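Local structure of hydrazine synthase alpha subunit (Candidatus Kuenenia stuttgartiensis, 5C2V) at residues G112-T124 with G208-Q220. The protein makes hydrazine within the hydrazine synthase complex, condensing hydroxylamine formed in the gamma subunit with ammonia and carrying two c-type hemes. Sequence-based numbering, arbitrary orientation.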
ATOM      1  N   GLY D 112      23.053 -21.626  40.054  1.00 78.33           N
ATOM      2  CA  GLY D 112      22.107 -22.715  39.897  1.00 70.22           C
ATOM      3  C   GLY D 112      21.288 -23.026  41.138  1.00 78.27           C
ATOM      4  O   GLY D 112      20.375 -23.850  41.088  1.00 73.67           O
ATOM      5  N   SER D 113      21.614 -22.379  42.253  1.00 72.81           N
ATOM      6  CA  SER D 113      20.858 -22.575  43.488  1.00 81.22           C
ATOM      7  C   SER D 113      19.723 -21.560  43.612  1.00 78.29           C
ATOM      8  O   SER D 113      19.564 -20.689  42.757  1.00 84.84           O
ATOM      9  CB  SER D 113      21.784 -22.476  44.704  1.00 71.68           C
ATOM     10  OG  SER D 113      22.430 -21.216  44.754  1.00 65.00           O
ATOM     11  N   GLY D 114      18.937 -21.680  44.678  1.00 75.46           N
ATOM     12  CA  GLY D 114      17.886 -20.719  44.975  1.00 82.37           C
ATOM     13  C   GLY D 114      16.761 -20.647  43.959  1.00 81.25           C
ATOM     14  O   GLY D 114      16.472 -19.578  43.424  1.00 89.06           O
ATOM     15  N   LEU D 115      16.120 -21.781  43.693  1.00 78.56           N
ATOM     16  CA  LEU D 115      15.030 -21.835  42.723  1.00 64.12           C
ATOM     17  C   LEU D 115      13.693 -21.460  43.366  1.00 63.10           C
ATOM     18  O   LEU D 115      13.256 -22.100  44.323  1.00 67.34           O
ATOM     19  CB  LEU D 115      14.955 -23.231  42.093  1.00 71.67           C
ATOM     20  CG  LEU D 115      14.069 -23.465  40.862  1.00 63.60           C
ATOM     21  CD1 LEU D 115      12.648 -23.853  41.255  1.00 62.12           C
ATOM     22  CD2 LEU D 115      14.061 -22.240  39.959  1.00 69.15           C
ATOM     23  N   ARG D 116      13.044 -20.430  42.827  1.00 75.85           N
ATOM     24  CA  ARG D 116      11.769 -19.951  43.360  1.00 80.08           C
ATOM     25  C   ARG D 116      10.725 -19.778  42.254  1.00 76.31           C
ATOM     26  O   ARG D 116      11.048 -19.345  41.148  1.00 66.73           O
ATOM     27  CB  ARG D 116      11.967 -18.628  44.107  1.00 69.77           C
ATOM     28  CG  ARG D 116      10.703 -18.087  44.760  1.00 57.63           C
ATOM     29  CD  ARG D 116      10.892 -16.666  45.269  1.00 57.67           C
ATOM     30  NE  ARG D 116       9.636 -16.098  45.751  1.00 57.22           N
ATOM     31  CZ  ARG D 116       9.464 -14.819  46.067  1.00 51.46           C
ATOM     32  NH1 ARG D 116      10.472 -13.964  45.954  1.00 44.34           N
ATOM     33  NH2 ARG D 116       8.283 -14.393  46.495  1.00 44.61           N
ATOM     34  N   GLN D 117       9.473 -20.113  42.561  1.00 74.90           N
ATOM     35  CA  GLN D 117       8.383 -20.031  41.590  1.00 73.24           C
ATOM     36  C   GLN D 117       7.577 -18.740  41.725  1.00 74.26           C
ATOM     37  O   GLN D 117       6.928 -18.506  42.744  1.00 73.61           O
ATOM     38  CB  GLN D 117       7.450 -21.232  41.739  1.00 73.07           C
ATOM     39  CG  GLN D 117       6.331 -21.275  40.713  1.00 72.92           C
ATOM     40  CD  GLN D 117       5.396 -22.450  40.920  1.00 80.44           C
ATOM     41  OE1 GLN D 117       5.697 -23.372  41.677  1.00 86.38           O
ATOM     42  NE2 GLN D 117       4.251 -22.421  40.246  1.00 71.31           N
ATOM     43  N   MET D 118       7.627 -17.906  40.690  1.00 75.28           N
ATOM     44  CA  MET D 118       6.955 -16.608  40.703  1.00 57.76           C
ATOM     45  C   MET D 118       5.463 -16.640  40.349  1.00 66.11           C
ATOM     46  O   MET D 118       4.662 -15.957  40.986  1.00 57.48           O
ATOM     47  CB  MET D 118       7.681 -15.650  39.760  1.00 53.53           C
ATOM     48  CG  MET D 118       9.152 -15.509  40.089  1.00 63.59           C
ATOM     49  SD  MET D 118       9.389 -15.330  41.865  1.00 82.77           S
ATOM     50  CE  MET D 118       8.811 -13.654  42.109  1.00 79.09           C
ATOM     51  N   THR D 119       5.089 -17.421  39.337  1.00 68.93           N
ATOM     52  CA  THR D 119       3.713 -17.391  38.833  1.00 72.14           C
ATOM     53  C   THR D 119       3.015 -18.750  38.836  1.00 61.23           C
ATOM     54  O   THR D 119       3.563 -19.739  38.361  1.00 79.23           O
ATOM     55  CB  THR D 119       3.657 -16.837  37.392  1.00 69.32           C
ATOM     56  OG1 THR D 119       4.594 -17.542  36.568  1.00 77.64           O
ATOM     57  CG2 THR D 119       3.990 -15.358  37.374  1.00 60.39           C
ATOM     58  N   ASP D 120       1.817 -18.794  39.411  1.00 62.83           N
ATOM     59  CA  ASP D 120       0.943 -19.962  39.310  1.00 70.22           C
ATOM     60  C   ASP D 120      -0.148 -19.820  38.240  1.00 61.68           C
ATOM     61  O   ASP D 120      -1.041 -20.664  38.159  1.00 78.66           O
ATOM     62  CB  ASP D 120       0.298 -20.281  40.658  1.00 83.42           C
ATOM     63  CG  ASP D 120       0.021 -21.766  40.824  1.00 84.53           C
ATOM     64  OD1 ASP D 120       0.715 -22.572  40.169  1.00 74.82           O
ATOM     65  OD2 ASP D 120      -0.887 -22.127  41.602  1.00 93.84           O
ATOM     66  N   LEU D 121      -0.074 -18.759  37.436  1.00 74.10           N
ATOM     67  CA  LEU D 121      -1.167 -18.348  36.544  1.00 77.89           C
ATOM     68  C   LEU D 121      -1.740 -19.484  35.700  1.00 70.23           C
ATOM     69  O   LEU D 121      -1.016 -20.385  35.278  1.00 64.24           O
ATOM     70  CB  LEU D 121      -0.686 -17.233  35.602  1.00 73.79           C
ATOM     71  CG  LEU D 121      -1.676 -16.740  34.536  1.00 79.19           C
ATOM     72  CD1 LEU D 121      -2.815 -15.950  35.167  1.00 66.75           C
ATOM     73  CD2 LEU D 121      -0.993 -15.934  33.436  1.00 65.97           C
ATOM     74  N   LYS D 122      -3.049 -19.435  35.465  1.00 59.92           N
ATOM     75  CA  LYS D 122      -3.696 -20.428  34.630  1.00 70.21           C
ATOM     76  C   LYS D 122      -3.589 -19.879  33.217  1.00 76.87           C
ATOM     77  O   LYS D 122      -4.335 -18.983  32.822  1.00 71.69           O
ATOM     78  CB  LYS D 122      -5.157 -20.607  35.063  1.00 67.59           C
ATOM     79  CG  LYS D 122      -5.901 -21.816  34.525  1.00 80.78           C
ATOM     80  CD  LYS D 122      -7.370 -21.743  34.943  1.00 86.35           C
ATOM     81  CE  LYS D 122      -7.510 -21.435  36.433  1.00 91.35           C
ATOM     82  NZ  LYS D 122      -8.928 -21.270  36.864  1.00 81.31           N
ATOM     83  N   GLY D 123      -2.656 -20.437  32.454  1.00 63.30           N
ATOM     84  CA  GLY D 123      -2.254 -19.821  31.204  1.00 61.28           C
ATOM     85  C   GLY D 123      -0.763 -19.974  30.953  1.00 58.79           C
ATOM     86  O   GLY D 123      -0.097 -20.808  31.568  1.00 64.58           O
ATOM     87  N   THR D 124      -0.241 -19.144  30.053  1.00 57.94           N
ATOM     88  CA  THR D 124       1.178 -19.140  29.703  1.00 59.18           C
ATOM     89  C   THR D 124       1.865 -17.835  30.119  1.00 71.91           C
ATOM     90  O   THR D 124       1.265 -16.763  30.048  1.00 65.45           O
ATOM     91  CB  THR D 124       1.369 -19.345  28.188  1.00 66.33           C
ATOM     92  OG1 THR D 124       0.542 -20.426  27.742  1.00 49.92           O
ATOM     93  CG2 THR D 124       2.824 -19.647  27.857  1.00 54.01           C
ATOM     94  N   GLY D 208      -5.348  -7.605  42.375  1.00 80.80           N
ATOM     95  CA  GLY D 208      -5.072  -8.377  41.180  1.00 65.32           C
ATOM     96  C   GLY D 208      -5.309  -9.830  41.523  1.00 47.82           C
ATOM     97  O   GLY D 208      -6.160 -10.142  42.357  1.00 79.73           O
ATOM     98  N   ILE D 209      -4.597 -10.725  40.851  1.00 49.98           N
ATOM     99  CA  ILE D 209      -4.611 -12.127  41.251  1.00 68.96           C
ATOM    100  C   ILE D 209      -3.479 -12.394  42.246  1.00 63.02           C
ATOM    101  O   ILE D 209      -2.320 -12.066  41.985  1.00 56.63           O
ATOM    102  CB  ILE D 209      -4.481 -13.065  40.041  1.00 68.99           C
ATOM    103  CG1 ILE D 209      -5.560 -12.744  39.005  1.00 76.64           C
ATOM    104  CG2 ILE D 209      -4.575 -14.519  40.479  1.00 58.52           C
ATOM    105  CD1 ILE D 209      -5.395 -13.486  37.698  1.00 65.46           C
ATOM    106  N   GLU D 210      -3.826 -12.976  43.391  1.00 65.47           N
ATOM    107  CA  GLU D 210      -2.845 -13.252  44.438  1.00 81.92           C
ATOM    108  C   GLU D 210      -2.324 -14.684  44.389  1.00 78.55           C
ATOM    109  O   GLU D 210      -3.082 -15.629  44.173  1.00 75.76           O
ATOM    110  CB  GLU D 210      -3.439 -12.976  45.822  1.00 68.34           C
ATOM    111  CG  GLU D 210      -3.336 -11.530  46.281  1.00 82.23           C
ATOM    112  CD  GLU D 210      -3.727 -11.355  47.739  1.00 76.20           C
ATOM    113  OE1 GLU D 210      -4.930 -11.466  48.051  1.00 61.02           O
ATOM    114  OE2 GLU D 210      -2.827 -11.112  48.571  1.00 78.85           O
ATOM    115  N   PHE D 211      -1.018 -14.827  44.602  1.00 60.17           N
ATOM    116  CA  PHE D 211      -0.374 -16.132  44.707  1.00 66.45           C
ATOM    117  C   PHE D 211       0.270 -16.271  46.085  1.00 72.51           C
ATOM    118  O   PHE D 211       1.467 -16.016  46.246  1.00 86.36           O
ATOM    119  CB  PHE D 211       0.673 -16.317  43.607  1.00 69.20           C
ATOM    120  CG  PHE D 211       0.097 -16.379  42.220  1.00 80.32           C
ATOM    121  CD1 PHE D 211      -1.183 -16.863  42.005  1.00 75.67           C
ATOM    122  CD2 PHE D 211       0.839 -15.954  41.130  1.00 71.16           C
ATOM    123  CE1 PHE D 211      -1.712 -16.921  40.729  1.00 68.92           C
ATOM    124  CE2 PHE D 211       0.315 -16.010  39.852  1.00 66.15           C
ATOM    125  CZ  PHE D 211      -0.962 -16.494  39.652  1.00 71.89           C
ATOM    126  N   PRO D 212      -0.534 -16.662  47.088  1.00 66.56           N
ATOM    127  CA  PRO D 212      -0.121 -16.748  48.494  1.00 73.74           C
ATOM    128  C   PRO D 212       0.983 -17.770  48.749  1.00 77.66           C
ATOM    129  O   PRO D 212       1.928 -17.476  49.482  1.00 86.27           O
ATOM    130  CB  PRO D 212      -1.409 -17.169  49.216  1.00 75.92           C
ATOM    131  CG  PRO D 212      -2.516 -16.846  48.266  1.00 70.00           C
ATOM    132  CD  PRO D 212      -1.941 -17.055  46.908  1.00 62.91           C
ATOM    133  N   HIS D 213       0.865 -18.950  48.149  1.00 72.14           N
ATOM    134  CA  HIS D 213       1.824 -20.021  48.394  1.00 71.13           C
ATOM    135  C   HIS D 213       3.193 -19.700  47.800  1.00 65.23           C
ATOM    136  O   HIS D 213       4.210 -20.237  48.238  1.00 69.05           O
ATOM    137  CB  HIS D 213       1.296 -21.352  47.842  1.00 83.59           C
ATOM    138  CG  HIS D 213       0.763 -21.264  46.446  1.00 93.71           C
ATOM    139  ND1 HIS D 213      -0.492 -20.772  46.158  1.00100.05           N
ATOM    140  CD2 HIS D 213       1.308 -21.623  45.259  1.00 81.52           C
ATOM    141  CE1 HIS D 213      -0.693 -20.822  44.853  1.00 86.22           C
ATOM    142  NE2 HIS D 213       0.383 -21.334  44.285  1.00 86.07           N
ATOM    143  N   LEU D 214       3.212 -18.828  46.796  1.00 78.99           N
ATOM    144  CA  LEU D 214       4.465 -18.371  46.206  1.00 75.18           C
ATOM    145  C   LEU D 214       4.911 -17.018  46.759  1.00 77.89           C
ATOM    146  O   LEU D 214       5.984 -16.524  46.408  1.00 69.33           O
ATOM    147  CB  LEU D 214       4.331 -18.291  44.685  1.00 80.67           C
ATOM    148  CG  LEU D 214       3.879 -19.589  44.015  1.00 73.17           C
ATOM    149  CD1 LEU D 214       3.727 -19.402  42.515  1.00 77.72           C
ATOM    150  CD2 LEU D 214       4.853 -20.714  44.328  1.00 72.82           C
ATOM    151  N   ASN D 215       4.085 -16.435  47.626  1.00 60.25           N
ATOM    152  CA  ASN D 215       4.321 -15.098  48.174  1.00 61.22           C
ATOM    153  C   ASN D 215       4.523 -14.058  47.071  1.00 66.60           C
ATOM    154  O   ASN D 215       5.457 -13.258  47.120  1.00 67.90           O
ATOM    155  CB  ASN D 215       5.530 -15.107  49.119  1.00 78.93           C
ATOM    156  CG  ASN D 215       5.603 -13.864  49.989  1.00 60.99           C
ATOM    157  OD1 ASN D 215       4.584 -13.360  50.462  1.00 46.14           O
ATOM    158  ND2 ASN D 215       6.813 -13.357  50.196  1.00 48.46           N
ATOM    159  N   THR D 216       3.649 -14.081  46.068  1.00 76.73           N
ATOM    160  CA  THR D 216       3.731 -13.131  44.959  1.00 62.09           C
ATOM    161  C   THR D 216       2.350 -12.599  44.594  1.00 55.51           C
ATOM    162  O   THR D 216       1.338 -13.197  44.955  1.00 56.09           O
ATOM    163  CB  THR D 216       4.369 -13.766  43.706  1.00 58.62           C
ATOM    164  OG1 THR D 216       3.607 -14.913  43.308  1.00 80.09           O
ATOM    165  CG2 THR D 216       5.803 -14.188  43.982  1.00 59.62           C
ATOM    166  N   THR D 217       2.303 -11.477  43.881  1.00 60.77           N
ATOM    167  CA  THR D 217       1.016 -10.932  43.442  1.00 67.01           C
ATOM    168  C   THR D 217       1.109 -10.373  42.023  1.00 70.42           C
ATOM    169  O   THR D 217       2.110  -9.762  41.664  1.00 70.73           O
ATOM    170  CB  THR D 217       0.517  -9.824  44.396  1.00 71.83           C
ATOM    171  OG1 THR D 217       0.534 -10.308  45.745  1.00 85.36           O
ATOM    172  CG2 THR D 217      -0.902  -9.398  44.038  1.00 58.63           C
ATOM    173  N   ILE D 218       0.074 -10.585  41.212  1.00 51.68           N
ATOM    174  CA  ILE D 218       0.094 -10.073  39.843  1.00 58.29           C
ATOM    175  C   ILE D 218      -1.062  -9.121  39.533  1.00 62.39           C
ATOM    176  O   ILE D 218      -2.182  -9.287  40.028  1.00 46.96           O
ATOM    177  CB  ILE D 218       0.072 -11.217  38.806  1.00 53.49           C
ATOM    178  CG1 ILE D 218      -1.116 -12.150  39.052  1.00 56.78           C
ATOM    179  CG2 ILE D 218       1.373 -11.995  38.844  1.00 45.19           C
ATOM    180  CD1 ILE D 218      -1.242 -13.257  38.030  1.00 66.75           C
ATOM    181  N   ASP D 219      -0.763  -8.124  38.703  1.00 57.08           N
ATOM    182  CA  ASP D 219      -1.747  -7.154  38.236  1.00 62.16           C
ATOM    183  C   ASP D 219      -1.601  -6.955  36.728  1.00 60.42           C
ATOM    184  O   ASP D 219      -0.485  -6.904  36.213  1.00 50.98           O
ATOM    185  CB  ASP D 219      -1.582  -5.822  38.972  1.00 66.23           C
ATOM    186  CG  ASP D 219      -2.543  -4.757  38.480  1.00 61.34           C
ATOM    187  OD1 ASP D 219      -3.729  -5.079  38.258  1.00 66.82           O
ATOM    188  OD2 ASP D 219      -2.110  -3.597  38.312  1.00 50.98           O
ATOM    189  N   GLN D 220      -2.723  -6.837  36.023  1.00 42.76           N
ATOM    190  CA  GLN D 220      -2.695  -6.710  34.566  1.00 62.05           C
ATOM    191  C   GLN D 220      -2.688  -5.247  34.131  1.00 52.94           C
ATOM    192  O   GLN D 220      -3.677  -4.535  34.304  1.00 54.41           O
ATOM    193  CB  GLN D 220      -3.892  -7.433  33.948  1.00 63.27           C
ATOM    194  CG  GLN D 220      -3.917  -7.414  32.430  1.00 69.59           C
ATOM    195  CD  GLN D 220      -5.127  -8.126  31.861  1.00 65.60           C
ATOM    196  OE1 GLN D 220      -5.891  -8.759  32.590  1.00 63.10           O
ATOM    197  NE2 GLN D 220      -5.309  -8.025  30.550  1.00 66.57           N
TER
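Thr-216 OG1 donates to Met-118 O at 2.8 Å, tilted somewhat out of the plane of that carbonyl. The hydroxyl faces the carbonyl because the first torsion of Thr-216 sets OG1 between its own backbone N and C. Arg-116 reaches the turn with an extended chain, and its NH2 gives a nearly straight bond (3.1 Å, N-H...O 170°) to Leu-214 O, the acceptor lying in the guanidinium plane. The same nitrogen also bonds Thr-192 O, so one NH2 bridges the hairpin turn and the loop following strand 186-191. His-213 NE2 makes a weak, bent bond of 3.1 Å to Asp-120 OD2, with ring and carboxylate planes 82° apart.

Contacts over the Phe-211 face are the second kind of interaction. Asp-120 CB sits 3.9 Å from the ring centroid and 11° off the normal, a CH-pi contact, while the amide N of Asp-120 lies over the same face nearer the rim.

The hairpin itself joins strands 209-211 and 216-220 through a type I turn, Pro-212 to Asn-215, and a G1 beta bulge in which Asn-215 and Thr-216 both face Phe-211. It is part of the antiparallel sheet that contains strand 186-191, with which 216-220 pairs. That sheet follows the four-stranded antiparallel sheet ending in strand 116-117, both within the N-terminal domain that includes the six-bladed beta-propeller; the contact therefore joins consecutive sheets.

Van der Waals contacts complete the interface. Leu-214 crosses the extended Gln-117 chain at a slant, CD1 3.7 Å from Gln-117 CG and CD2 3.7 Å from Gln-117 CB. Met-118 CE meets Thr-216 CG2 at 3.6 Å and also covers one guanidinium face of Arg-116. Further along, Leu-121 CD1 approaches Ile-218 CD1 to 4.2 Å, and Leu-121 CB lies beside Phe-211 CZ.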